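Autoinducer 2 sensor kinase/phosphatase LuxQ (Vibrio cholerae, PDB 3C38) senses autoinducer 2 through this periplasmic domain by binding its complex with LuxP, switching from phosphorelay histidine kinase to phosphatase. Local coordinates at residues 186-191 / 203-208; 221-226 / 232-237; 34-39 / 157-162; 110-115 / 123-128. One frame throughout, in Å; residues are numbered along the deposited sequence. Where two conformers were deposited one is given.

Contact 1. Residues 186-191 / 203-208; sequences TTPLVS and YVVHSA
The four-stranded antiparallel sheet of this periplasmic Cache-family sensor region, the sheet of one of the chain's two PAS-like subdomains, meets a short helix at its edge where Thr186 and Pro188 touch Val205 and His206. The edge strand 187-191 begins just after Thr186, and the helix 201-205 ends where His206 leaves helical geometry. The join is apolar at its inner end: Pro188 CG lies 3.6 Å from Val205 CG1, the two side chains crossing at about a right angle. Val205 presents its other methyl to the backbone, CG2 standing 3.8 Å from Thr186 O. That valine is buried and also touches Val181, so the helix end rests on the second strand of the sheet as well as on the edge strand. Further out, the His206 ring is steadied by ND1, hydrogen-bonded to the carbonyl O of Asp202 one helical turn back. With ND1 held there, the opposite side of the imidazole swings to Thr186. The two meet by van der Waals contact alone, at the more exposed end of the contact: Thr186 OG1 approaches the ring obliquely, 3.4 Å from His206 CD2, while Thr186 CG2 sits 3.6 Å from His206 NE2.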
loop_
_atom_site.group_PDB
_atom_site.type_symbol
_atom_site.label_atom_id
_atom_site.label_comp_id
_atom_site.label_asym_id
_atom_site.label_seq_id
_atom_site.Cartn_x
_atom_site.Cartn_y
_atom_site.Cartn_z
ATOM N N THR A 186 13.187 10.672 -9.046
ATOM C CA THR A 186 14.271 9.967 -9.710
ATOM C C THR A 186 14.682 8.754 -8.890
ATOM O O THR A 186 15.480 7.930 -9.334
ATOM C CB THR A 186 15.466 10.928 -9.929
ATOM O OG1 THR A 186 15.605 11.170 -11.334
ATOM C CG2 THR A 186 16.774 10.368 -9.347
ATOM N N THR A 187 14.099 8.639 -7.701
ATOM C CA THR A 187 14.403 7.546 -6.798
ATOM C C THR A 187 13.443 6.368 -6.938
ATOM O O THR A 187 12.230 6.501 -6.762
ATOM C CB THR A 187 14.381 8.038 -5.357
ATOM O OG1 THR A 187 15.228 9.186 -5.248
ATOM C CG2 THR A 187 14.877 6.955 -4.418
ATOM N N PRO A 188 13.983 5.192 -7.258
ATOM C CA PRO A 188 13.165 3.989 -7.421
ATOM C C PRO A 188 12.712 3.402 -6.083
ATOM O O PRO A 188 13.500 3.315 -5.140
ATOM C CB PRO A 188 14.101 3.025 -8.158
ATOM C CG PRO A 188 15.125 3.927 -8.785
ATOM C CD PRO A 188 15.355 4.951 -7.729
ATOM N N LEU A 189 11.443 3.004 -6.007
ATOM C CA LEU A 189 10.924 2.367 -4.803
ATOM C C LEU A 189 11.081 0.856 -4.977
ATOM O O LEU A 189 11.581 0.160 -4.101
ATOM C CB LEU A 189 9.456 2.725 -4.589
ATOM C CG LEU A 189 9.225 4.192 -4.243
ATOM C CD1 LEU A 189 7.756 4.405 -3.874
ATOM C CD2 LEU A 189 10.134 4.583 -3.066
ATOM N N VAL A 190 10.666 0.350 -6.127
ATOM C CA VAL A 190 10.790 -1.077 -6.407
ATOM C C VAL A 190 10.838 -1.246 -7.920
ATOM O O VAL A 190 10.315 -0.408 -8.660
ATOM C CB VAL A 190 9.611 -1.901 -5.791
ATOM C CG1 VAL A 190 8.292 -1.514 -6.425
ATOM C CG2 VAL A 190 9.882 -3.393 -5.963
ATOM N N SER A 191 11.483 -2.320 -8.366
ATOM C CA SER A 191 11.658 -2.605 -9.787
ATOM C C SER A 191 11.522 -4.092 -10.075
ATOM O O SER A 191 11.794 -4.927 -9.203
ATOM C CB SER A 191 13.052 -2.139 -10.218
ATOM O OG SER A 191 13.455 -2.711 -11.448
ATOM N N TYR A 203 18.991 3.906 -16.316
ATOM C CA TYR A 203 18.546 4.397 -17.620
ATOM C C TYR A 203 17.027 4.570 -17.635
ATOM O O TYR A 203 16.506 5.603 -18.048
ATOM C CB TYR A 203 18.944 3.411 -18.719
ATOM C CG TYR A 203 18.115 3.553 -19.979
ATOM C CD1 TYR A 203 18.246 4.671 -20.816
ATOM C CD2 TYR A 203 17.157 2.591 -20.311
ATOM C CE1 TYR A 203 17.439 4.815 -21.948
ATOM C CE2 TYR A 203 16.343 2.729 -21.443
ATOM C CZ TYR A 203 16.487 3.839 -22.251
ATOM O OH TYR A 203 15.669 3.983 -23.352
ATOM N N VAL A 204 16.327 3.527 -17.207
ATOM C CA VAL A 204 14.880 3.544 -17.141
ATOM C C VAL A 204 14.367 4.726 -16.305
ATOM O O VAL A 204 13.453 5.420 -16.747
ATOM C CB VAL A 204 14.347 2.243 -16.530
ATOM C CG1 VAL A 204 12.834 2.271 -16.495
ATOM C CG2 VAL A 204 14.859 1.045 -17.321
ATOM N N VAL A 205 14.930 4.983 -15.118
ATOM C CA VAL A 205 14.397 6.112 -14.346
ATOM C C VAL A 205 14.728 7.473 -14.905
ATOM O O VAL A 205 13.900 8.375 -14.816
ATOM C CB VAL A 205 14.781 6.170 -12.817
ATOM C CG1 VAL A 205 14.087 5.066 -12.059
ATOM C CG2 VAL A 205 16.268 6.159 -12.615
ATOM N N HIS A 206 15.913 7.664 -15.468
ATOM C CA HIS A 206 16.186 8.990 -15.993
ATOM C C HIS A 206 15.846 9.085 -17.462
ATOM O O HIS A 206 16.291 10.000 -18.138
ATOM C CB HIS A 206 17.640 9.385 -15.792
ATOM C CG HIS A 206 18.094 9.327 -14.371
ATOM N ND1 HIS A 206 18.673 8.204 -13.820
ATOM C CD2 HIS A 206 18.088 10.263 -13.393
ATOM C CE1 HIS A 206 19.011 8.452 -12.568
ATOM N NE2 HIS A 206 18.668 9.694 -12.282
ATOM N N SER A 207 15.050 8.149 -17.962
ATOM C CA SER A 207 14.685 8.158 -19.372
ATOM C C SER A 207 13.596 9.174 -19.691
ATOM O O SER A 207 12.865 9.620 -18.801
ATOM C CB SER A 207 14.216 6.771 -19.802
ATOM O OG SER A 207 13.119 6.342 -19.013
ATOM N N ALA A 208 13.499 9.552 -20.964
ATOM C CA ALA A 208 12.476 10.494 -21.396
ATOM C C ALA A 208 11.284 9.642 -21.822
ATOM O O ALA A 208 11.442 8.653 -22.543
ATOM C CB ALA A 208 12.981 11.338 -22.558
#

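Contact 2. Residues 221-226 / 232-237; sequences TFLEVE and LCVYSI
Cys233 holds SG anti to its own backbone N (chi1 180°) while Phe222 turns its ring back beside its backbone N (chi1 -77°), and these two choices lay the cysteine across the ring. The pair is non-hydrogen-bonded in an antiparallel hairpin. Cys233 CB stands over one face of the ring, 3.8 Å from the centroid of Phe222, as a CH-pi contact; Cys233 SG is 4.0 Å from that same Phe222 centroid, a sulfur-aromatic contact. The sulfur also lies over a face of Tyr235. Next along, Thr221 and Val234 form the hydrogen-bonded pair. Val234 N gives a nearly straight bond to Thr221 O (2.7 Å, 176° at the hydrogen), and the return bond from Thr221 N to Val234 O is more bent. Leu223 N donates to Leu232 O at 2.9 Å. One water draws together Thr221 OG1, Ser236 OG and Val234 O, donating to the last, 2.7 Å from Val234 O; Thr221 OG1 also bonds Ser26 OG. Leu223 CD1 packs 3.8 Å from Val234 CG2. That face of the hairpin is roofed by the long helix 22-47, with Ile29 on Thr221 and Phe33 on Leu223, while strand 228-239 runs between 216-225 and 179-184 and rests Val234 on Leu180 and Leu182.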
loop_
_atom_site.group_PDB
_atom_site.type_symbol
_atom_site.label_atom_id
_atom_site.label_comp_id
_atom_site.label_asym_id
_atom_site.label_seq_id
_atom_site.Cartn_x
_atom_site.Cartn_y
_atom_site.Cartn_z
ATOM N N THR A 221 3.674 6.630 -16.081
ATOM C CA THR A 221 2.308 6.691 -15.581
ATOM C C THR A 221 2.284 7.146 -14.137
ATOM O O THR A 221 2.776 6.443 -13.252
ATOM C CB THR A 221 1.596 5.323 -15.639
ATOM O OG1 THR A 221 1.484 4.891 -16.997
ATOM C CG2 THR A 221 0.193 5.436 -15.045
ATOM N N PHE A 222 1.732 8.330 -13.897
ATOM C CA PHE A 222 1.636 8.818 -12.536
ATOM C C PHE A 222 0.314 8.304 -11.998
ATOM O O PHE A 222 -0.748 8.583 -12.548
ATOM C CB PHE A 222 1.723 10.343 -12.503
ATOM C CG PHE A 222 3.123 10.859 -12.675
ATOM C CD1 PHE A 222 3.708 10.921 -13.937
ATOM C CD2 PHE A 222 3.884 11.220 -11.564
ATOM C CE1 PHE A 222 5.045 11.338 -14.093
ATOM C CE2 PHE A 222 5.213 11.637 -11.702
ATOM C CZ PHE A 222 5.796 11.696 -12.970
ATOM N N LEU A 223 0.401 7.508 -10.941
ATOM C CA LEU A 223 -0.769 6.894 -10.327
ATOM C C LEU A 223 -1.673 7.847 -9.549
ATOM O O LEU A 223 -1.208 8.723 -8.810
ATOM C CB LEU A 223 -0.330 5.760 -9.377
ATOM C CG LEU A 223 0.509 4.629 -9.991
ATOM C CD1 LEU A 223 0.952 3.647 -8.911
ATOM C CD2 LEU A 223 -0.309 3.932 -11.074
ATOM N N GLU A 224 -2.974 7.661 -9.717
ATOM C CA GLU A 224 -3.935 8.457 -8.966
ATOM C C GLU A 224 -4.358 7.585 -7.783
ATOM O O GLU A 224 -4.456 6.362 -7.904
ATOM C CB GLU A 224 -5.171 8.786 -9.808
ATOM C CG GLU A 224 -4.893 9.582 -11.062
ATOM C CD GLU A 224 -6.167 10.094 -11.715
ATOM O OE1 GLU A 224 -7.192 9.375 -11.692
ATOM O OE2 GLU A 224 -6.135 11.213 -12.266
ATOM N N VAL A 225 -4.559 8.213 -6.636
ATOM C CA VAL A 225 -5.021 7.519 -5.443
ATOM C C VAL A 225 -6.336 8.228 -5.120
ATOM O O VAL A 225 -6.347 9.432 -4.865
ATOM C CB VAL A 225 -4.033 7.683 -4.272
ATOM C CG1 VAL A 225 -4.688 7.248 -2.964
ATOM C CG2 VAL A 225 -2.797 6.852 -4.526
ATOM N N GLU A 226 -7.442 7.494 -5.157
ATOM C CA GLU A 226 -8.751 8.098 -4.896
ATOM C C GLU A 226 -8.967 9.178 -5.957
ATOM O O GLU A 226 -9.351 10.301 -5.641
ATOM C CB GLU A 226 -8.798 8.745 -3.500
ATOM C CG GLU A 226 -8.623 7.793 -2.308
ATOM C CD GLU A 226 -9.736 6.762 -2.187
ATOM O OE1 GLU A 226 -10.698 6.800 -2.989
ATOM O OE2 GLU A 226 -9.650 5.909 -1.289
ATOM N N LEU A 232 3.705 9.218 -7.467
ATOM C CA LEU A 232 4.126 7.842 -7.720
ATOM C C LEU A 232 4.131 7.630 -9.231
ATOM O O LEU A 232 3.080 7.686 -9.868
ATOM C CB LEU A 232 3.149 6.859 -7.083
ATOM C CG LEU A 232 2.961 6.943 -5.567
ATOM C CD1 LEU A 232 1.819 5.999 -5.154
ATOM C CD2 LEU A 232 4.267 6.592 -4.842
ATOM N N CYS A 233 5.314 7.392 -9.798
ATOM C CA CYS A 233 5.448 7.190 -11.236
ATOM C C CYS A 233 5.867 5.776 -11.634
ATOM O O CYS A 233 6.888 5.254 -11.195
ATOM C CB CYS A 233 6.455 8.186 -11.815
ATOM S SG CYS A 233 6.717 8.031 -13.610
ATOM N N VAL A 234 5.063 5.160 -12.481
ATOM C CA VAL A 234 5.374 3.831 -12.946
ATOM C C VAL A 234 5.986 3.898 -14.341
ATOM O O VAL A 234 5.339 4.337 -15.296
ATOM C CB VAL A 234 4.127 2.946 -12.999
ATOM C CG1 VAL A 234 4.492 1.591 -13.617
ATOM C CG2 VAL A 234 3.554 2.759 -11.579
ATOM N N TYR A 235 7.243 3.478 -14.447
ATOM C CA TYR A 235 7.926 3.457 -15.733
ATOM C C TYR A 235 7.696 2.081 -16.333
ATOM O O TYR A 235 7.959 1.057 -15.678
ATOM C CB TYR A 235 9.424 3.703 -15.561
ATOM C CG TYR A 235 9.766 5.071 -15.020
ATOM C CD1 TYR A 235 9.869 5.293 -13.652
ATOM C CD2 TYR A 235 9.981 6.150 -15.883
ATOM C CE1 TYR A 235 10.179 6.555 -13.152
ATOM C CE2 TYR A 235 10.286 7.409 -15.398
ATOM C CZ TYR A 235 10.384 7.607 -14.032
ATOM O OH TYR A 235 10.670 8.859 -13.542
ATOM N N SER A 236 7.182 2.055 -17.558
ATOM C CA SER A 236 6.914 0.797 -18.243
ATOM C C SER A 236 7.850 0.725 -19.444
ATOM O O SER A 236 7.965 1.681 -20.216
ATOM C CB SER A 236 5.444 0.710 -18.688
ATOM O OG SER A 236 5.123 1.724 -19.624
ATOM N N ILE A 237 8.523 -0.410 -19.593
ATOM C CA ILE A 237 9.474 -0.564 -20.673
ATOM C C ILE A 237 9.042 -1.584 -21.698
ATOM O O ILE A 237 8.661 -2.701 -21.355
ATOM C CB ILE A 237 10.848 -0.969 -20.121
ATOM C CG1 ILE A 237 11.079 -0.266 -18.782
ATOM C CG2 ILE A 237 11.947 -0.562 -21.096
ATOM C CD1 ILE A 237 12.296 -0.734 -18.058
HETATM O O HOH W 1 4.017 3.567 -17.527
#

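Contact 3. Residues 34-39 / 157-162; sequences DFRLAA and VGIVLN
Ile159 is the residue through which strand 153-160 meets Arg36 and Leu37 of the helix. Val157 comes first, aiming at the same helix but farther along it, where it packs on Gln44. Gly158 follows, within the middle strand of the five-stranded sheet. Ile159 then turns its side chain to the helix, although the backbones stay well apart: Ile159 CA and Leu37 CA are 8.9 Å from each other. The gap is bridged by length. CG1 of Ile159 lies anti to the carbonyl carbon and the chain then runs out extended (chi2 171°), so that CD1 is the atom delivered to the far side. There it meets Leu37 CD1 at 3.9 Å, methyl against methyl. Leu37 presents that methyl with a chi1 of -93°, off a staggered value. Arg36 adds a looser touch, NH1 standing 4.4 Å from Ile159 CD1 and the guanidinium slanting past the methyl. The long helix 22-47 is the N-terminal spine of the tandem PAS-like Cache fold, running alongside both sheets, and this contact seats its middle on the five-stranded one, near the centre of the chain. At Val160 the strand ends its run, its N bonded to Asp82 OD2. Leu161, already in the following loop, packs on Leu167 of helix 165-174, the same leucine that Arg36 touches.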
loop_
_atom_site.group_PDB
_atom_site.type_symbol
_atom_site.label_atom_id
_atom_site.label_comp_id
_atom_site.label_asym_id
_atom_site.label_seq_id
_atom_site.Cartn_x
_atom_site.Cartn_y
_atom_site.Cartn_z
ATOM N N ASP A 34 -5.579 0.253 -8.991
ATOM C CA ASP A 34 -6.874 0.416 -8.320
ATOM C C ASP A 34 -7.380 -0.929 -7.814
ATOM O O ASP A 34 -7.885 -1.036 -6.695
ATOM C CB ASP A 34 -7.930 0.977 -9.279
ATOM C CG ASP A 34 -7.610 2.365 -9.753
ATOM O OD1 ASP A 34 -6.836 3.058 -9.059
ATOM O OD2 ASP A 34 -8.152 2.767 -10.810
ATOM N N PHE A 35 -7.244 -1.952 -8.648
ATOM C CA PHE A 35 -7.701 -3.282 -8.280
ATOM C C PHE A 35 -7.122 -3.761 -6.942
ATOM O O PHE A 35 -7.859 -4.278 -6.093
ATOM C CB PHE A 35 -7.377 -4.291 -9.391
ATOM C CG PHE A 35 -7.966 -5.651 -9.149
ATOM C CD1 PHE A 35 -9.333 -5.871 -9.318
ATOM C CD2 PHE A 35 -7.172 -6.695 -8.680
ATOM C CE1 PHE A 35 -9.908 -7.117 -9.015
ATOM C CE2 PHE A 35 -7.728 -7.943 -8.372
ATOM C CZ PHE A 35 -9.103 -8.153 -8.539
ATOM N N ARG A 36 -5.816 -3.595 -6.743
ATOM C CA ARG A 36 -5.206 -4.030 -5.488
ATOM C C ARG A 36 -5.746 -3.228 -4.291
ATOM O O ARG A 36 -6.031 -3.790 -3.232
ATOM C CB ARG A 36 -3.679 -3.902 -5.551
ATOM C CG ARG A 36 -2.994 -4.399 -4.295
ATOM C CD ARG A 36 -3.106 -5.931 -4.179
ATOM N NE ARG A 36 -2.986 -6.435 -2.804
ATOM C CZ ARG A 36 -1.973 -6.185 -1.975
ATOM N NH1 ARG A 36 -0.949 -5.422 -2.355
ATOM N NH2 ARG A 36 -1.983 -6.701 -0.752
ATOM N N LEU A 37 -5.879 -1.916 -4.458
ATOM C CA LEU A 37 -6.399 -1.071 -3.379
ATOM C C LEU A 37 -7.860 -1.413 -3.037
ATOM O O LEU A 37 -8.253 -1.401 -1.861
ATOM C CB LEU A 37 -6.261 0.414 -3.744
ATOM C CG LEU A 37 -4.969 1.073 -3.239
ATOM C CD1 LEU A 37 -3.770 0.253 -3.665
ATOM C CD2 LEU A 37 -4.864 2.492 -3.773
ATOM N N ALA A 38 -8.647 -1.722 -4.064
ATOM C CA ALA A 38 -10.040 -2.104 -3.879
ATOM C C ALA A 38 -10.125 -3.383 -3.033
ATOM O O ALA A 38 -10.929 -3.473 -2.100
ATOM C CB ALA A 38 -10.707 -2.329 -5.241
ATOM N N ALA A 39 -9.298 -4.371 -3.353
ATOM C CA ALA A 39 -9.307 -5.617 -2.594
ATOM C C ALA A 39 -9.042 -5.356 -1.108
ATOM O O ALA A 39 -9.717 -5.910 -0.242
ATOM C CB ALA A 39 -8.256 -6.590 -3.153
ATOM N N VAL A 157 -4.913 0.194 7.951
ATOM C CA VAL A 157 -4.203 -0.810 7.171
ATOM C C VAL A 157 -3.296 -0.053 6.219
ATOM O O VAL A 157 -3.653 1.022 5.715
ATOM C CB VAL A 157 -5.162 -1.713 6.333
ATOM C CG1 VAL A 157 -6.168 -2.399 7.254
ATOM C CG2 VAL A 157 -5.870 -0.894 5.268
ATOM N N GLY A 158 -2.116 -0.601 5.976
ATOM C CA GLY A 158 -1.202 0.067 5.073
ATOM C C GLY A 158 -0.477 -0.883 4.145
ATOM O O GLY A 158 -0.327 -2.073 4.456
ATOM N N ILE A 159 -0.057 -0.344 3.001
ATOM C CA ILE A 159 0.711 -1.066 1.994
ATOM C C ILE A 159 2.017 -0.304 1.854
ATOM O O ILE A 159 2.003 0.879 1.518
ATOM C CB ILE A 159 0.058 -1.027 0.609
ATOM C CG1 ILE A 159 -1.306 -1.693 0.637
ATOM C CG2 ILE A 159 0.922 -1.762 -0.387
ATOM C CD1 ILE A 159 -2.076 -1.469 -0.664
ATOM N N VAL A 160 3.142 -0.964 2.113
ATOM C CA VAL A 160 4.434 -0.301 1.975
ATOM C C VAL A 160 4.910 -0.473 0.540
ATOM O O VAL A 160 5.053 -1.599 0.054
ATOM C CB VAL A 160 5.495 -0.901 2.926
ATOM C CG1 VAL A 160 6.860 -0.239 2.654
ATOM C CG2 VAL A 160 5.075 -0.694 4.376
ATOM N N LEU A 161 5.155 0.646 -0.135
ATOM C CA LEU A 161 5.596 0.618 -1.525
ATOM C C LEU A 161 7.071 0.254 -1.718
ATOM O O LEU A 161 7.414 -0.470 -2.655
ATOM C CB LEU A 161 5.295 1.963 -2.188
ATOM C CG LEU A 161 3.805 2.323 -2.130
ATOM C CD1 LEU A 161 3.570 3.671 -2.769
ATOM C CD2 LEU A 161 2.971 1.250 -2.844
ATOM N N ASN A 162 7.937 0.750 -0.840
ATOM C CA ASN A 162 9.367 0.464 -0.939
ATOM C C ASN A 162 9.593 -1.036 -0.975
ATOM O O ASN A 162 9.104 -1.764 -0.110
ATOM C CB ASN A 162 10.127 1.052 0.265
ATOM C CG ASN A 162 9.944 2.559 0.380
ATOM O OD1 ASN A 162 8.812 3.061 0.443
ATOM N ND2 ASN A 162 11.052 3.289 0.390
#

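Contact 4. Residues 110-115 / 123-128; sequences NKLIRR and HLVQTP
Helix 106-115 packs against a face of the five-stranded antiparallel sheet, and at the sheet's outermost strand, 123-127, it does so through Leu112 and Arg115 meeting Val125, His123 and the backbone of Gln126. The short segments run close to antiparallel, 156° between their directions, with axes 10.0 Å apart. The hydrophobic core of the contact is Leu112 CD2 against Val125 CG2 at 3.8 Å. Val125 sets CG1 anti to its carbonyl carbon (chi1 -56°), which leaves CG2 between the backbone N and that carbon, the methyl that meets the leucine, and Leu112 also rests on Met138 of the neighbouring strand 134-143. Helix and sheet are thus layered as in the PAS-like fold of Cache sensors, and the chain turns round between Arg115 and His123 to join the two. Where the helix finishes, Arg115 O sits over one face of the His123 imidazole, offset toward the rim and 4.3 Å from His123 ND1. The side chain of Arg115 instead runs the other way, extended from CG to NE, so that its guanidinium reaches the strand at Gln126, the residue after Val125. There NH1 approaches Gln126 O at the edge of the guanidinium, close to its plane. Both Arg115 and Gln126 were modelled in two conformers and the hydrogen bond is implausibly short, so it is doubtful. Leu124 and Gln126 alternate to the opposite side of the strand, where both touch Tyr231 of the strand 228-239.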
loop_
_atom_site.group_PDB
_atom_site.type_symbol
_atom_site.label_atom_id
_atom_site.label_comp_id
_atom_site.label_asym_id
_atom_site.label_seq_id
_atom_site.Cartn_x
_atom_site.Cartn_y
_atom_site.Cartn_z
ATOM N N ASN A 110 2.157 6.796 15.371
ATOM C CA ASN A 110 1.237 7.704 16.059
ATOM C C ASN A 110 0.987 8.942 15.230
ATOM O O ASN A 110 -0.121 9.481 15.203
ATOM C CB ASN A 110 1.815 8.128 17.413
ATOM C CG ASN A 110 1.415 7.201 18.534
ATOM O OD1 ASN A 110 0.280 7.234 19.000
ATOM N ND2 ASN A 110 2.347 6.358 18.968
ATOM N N LYS A 111 2.031 9.396 14.552
ATOM C CA LYS A 111 1.939 10.580 13.713
ATOM C C LYS A 111 1.048 10.337 12.493
ATOM O O LYS A 111 0.432 11.269 11.959
ATOM C CB LYS A 111 3.341 10.988 13.277
ATOM C CG LYS A 111 4.341 11.071 14.438
ATOM C CD LYS A 111 5.651 11.714 13.982
ATOM C CE LYS A 111 6.537 12.115 15.149
ATOM N NZ LYS A 111 7.700 12.924 14.674
ATOM N N LEU A 112 0.981 9.077 12.060
ATOM C CA LEU A 112 0.169 8.696 10.910
ATOM C C LEU A 112 -1.309 8.790 11.254
ATOM O O LEU A 112 -2.132 9.083 10.391
ATOM C CB LEU A 112 0.506 7.270 10.470
ATOM C CG LEU A 112 1.913 7.059 9.910
ATOM C CD1 LEU A 112 2.098 5.601 9.512
ATOM C CD2 LEU A 112 2.123 7.967 8.707
ATOM N N ILE A 113 -1.633 8.536 12.521
ATOM C CA ILE A 113 -3.007 8.606 13.005
ATOM C C ILE A 113 -3.620 9.919 12.544
ATOM O O ILE A 113 -4.708 9.955 11.989
ATOM C CB ILE A 113 -3.063 8.598 14.544
ATOM C CG1 ILE A 113 -2.257 7.425 15.101
ATOM C CG2 ILE A 113 -4.501 8.538 15.009
ATOM C CD1 ILE A 113 -2.814 6.087 14.769
ATOM N N ARG A 114 -2.904 11.002 12.793
ATOM C CA ARG A 114 -3.365 12.331 12.419
ATOM C C ARG A 114 -3.381 12.518 10.912
ATOM O O ARG A 114 -4.353 13.018 10.348
ATOM C CB ARG A 114 -2.447 13.384 13.038
ATOM C CG ARG A 114 -2.508 13.458 14.546
ATOM C CD ARG A 114 -3.829 14.054 15.000
ATOM N NE ARG A 114 -3.918 14.120 16.455
ATOM C CZ ARG A 114 -4.491 15.121 17.109
ATOM N NH1 ARG A 114 -5.023 16.133 16.433
ATOM N NH2 ARG A 114 -4.520 15.116 18.434
ATOM N N ARG A 115 -2.290 12.106 10.269
ATOM C CA ARG A 115 -2.135 12.228 8.823
ATOM C C ARG A 115 -3.335 11.702 8.046
ATOM O O ARG A 115 -3.831 12.359 7.134
ATOM C CB ARG A 115 -0.871 11.494 8.368
ATOM C CG ARG A 115 0.409 12.034 8.987
ATOM C CD ARG A 115 1.628 11.407 8.344
ATOM N NE ARG A 115 2.863 12.072 8.744
ATOM C CZ ARG A 115 4.049 11.802 8.217
ATOM N NH1 ARG A 115 4.149 10.881 7.275
ATOM N NH2 ARG A 115 5.128 12.460 8.613
ATOM N N HIS A 123 -4.689 7.103 1.679
ATOM C CA HIS A 123 -3.806 8.249 1.851
ATOM C C HIS A 123 -2.371 7.852 1.540
ATOM O O HIS A 123 -1.859 6.874 2.090
ATOM C CB HIS A 123 -3.860 8.764 3.292
ATOM C CG HIS A 123 -5.130 9.473 3.639
ATOM N ND1 HIS A 123 -5.309 10.826 3.435
ATOM C CD2 HIS A 123 -6.289 9.016 4.170
ATOM C CE1 HIS A 123 -6.522 11.169 3.828
ATOM N NE2 HIS A 123 -7.137 10.091 4.279
ATOM N N LEU A 124 -1.732 8.612 0.653
ATOM C CA LEU A 124 -0.344 8.371 0.295
ATOM C C LEU A 124 0.467 9.182 1.293
ATOM O O LEU A 124 0.451 10.411 1.265
ATOM C CB LEU A 124 -0.068 8.842 -1.133
ATOM C CG LEU A 124 1.404 8.825 -1.560
ATOM C CD1 LEU A 124 1.975 7.423 -1.377
ATOM C CD2 LEU A 124 1.521 9.282 -3.014
ATOM N N VAL A 125 1.147 8.490 2.197
ATOM C CA VAL A 125 1.945 9.144 3.222
ATOM C C VAL A 125 3.353 8.551 3.254
ATOM O O VAL A 125 3.584 7.452 2.760
ATOM C CB VAL A 125 1.302 8.981 4.588
ATOM C CG1 VAL A 125 -0.118 9.517 4.551
ATOM C CG2 VAL A 125 1.311 7.523 4.981
ATOM N N GLN A 126 4.292 9.287 3.835
ATOM C CA GLN A 126 5.681 8.848 3.901
ATOM C C GLN A 126 6.151 8.965 5.334
ATOM O O GLN A 126 5.837 9.936 6.002
ATOM C CB GLN A 126 6.565 9.743 3.028
ATOM C CG GLN A 126 5.991 10.092 1.661
ATOM C CD GLN A 126 4.643 10.804 1.724
ATOM O OE1 GLN A 126 4.555 12.021 1.876
ATOM N NE2 GLN A 126 3.589 10.039 1.599
ATOM N N THR A 127 6.912 7.989 5.802
ATOM C CA THR A 127 7.414 8.032 7.159
ATOM C C THR A 127 8.900 7.729 7.213
ATOM O O THR A 127 9.422 6.982 6.384
ATOM C CB THR A 127 6.683 7.008 8.050
ATOM O OG1 THR A 127 7.032 7.229 9.419
ATOM C CG2 THR A 127 7.094 5.598 7.684
ATOM N N PRO A 128 9.611 8.331 8.183
ATOM C CA PRO A 128 11.049 8.086 8.316
ATOM C C PRO A 128 11.223 6.668 8.823
ATOM O O PRO A 128 10.455 6.204 9.664
ATOM C CB PRO A 128 11.480 9.116 9.355
ATOM C CG PRO A 128 10.514 10.240 9.124
ATOM C CD PRO A 128 9.210 9.502 8.979
#

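How the contacts relate
Contacts 1 and 2 belong to the four-stranded sheet, contacts 3 and 4 to the five-stranded one, and Leu232 of contact 2 links the two halves. Its CD2 lies 3.6 Å from CD1 of Leu161 in contact 3, and its CG lies 3.7 Å from CD2 of Leu124 in contact 4. Contact 1 joins the same cluster through Leu189, whose CD1 is 3.9 Å from CB of Leu161. Centres of contacts 1 and 2 are about 12 Å apart, those of 2 and 3 about 14 Å, and those of 3 and 4 about 15 Å, whereas contacts 1 and 4 are about 25 Å apart and do not touch. Helix 22-47 supplies one side of contact 3 and also lies over contact 2.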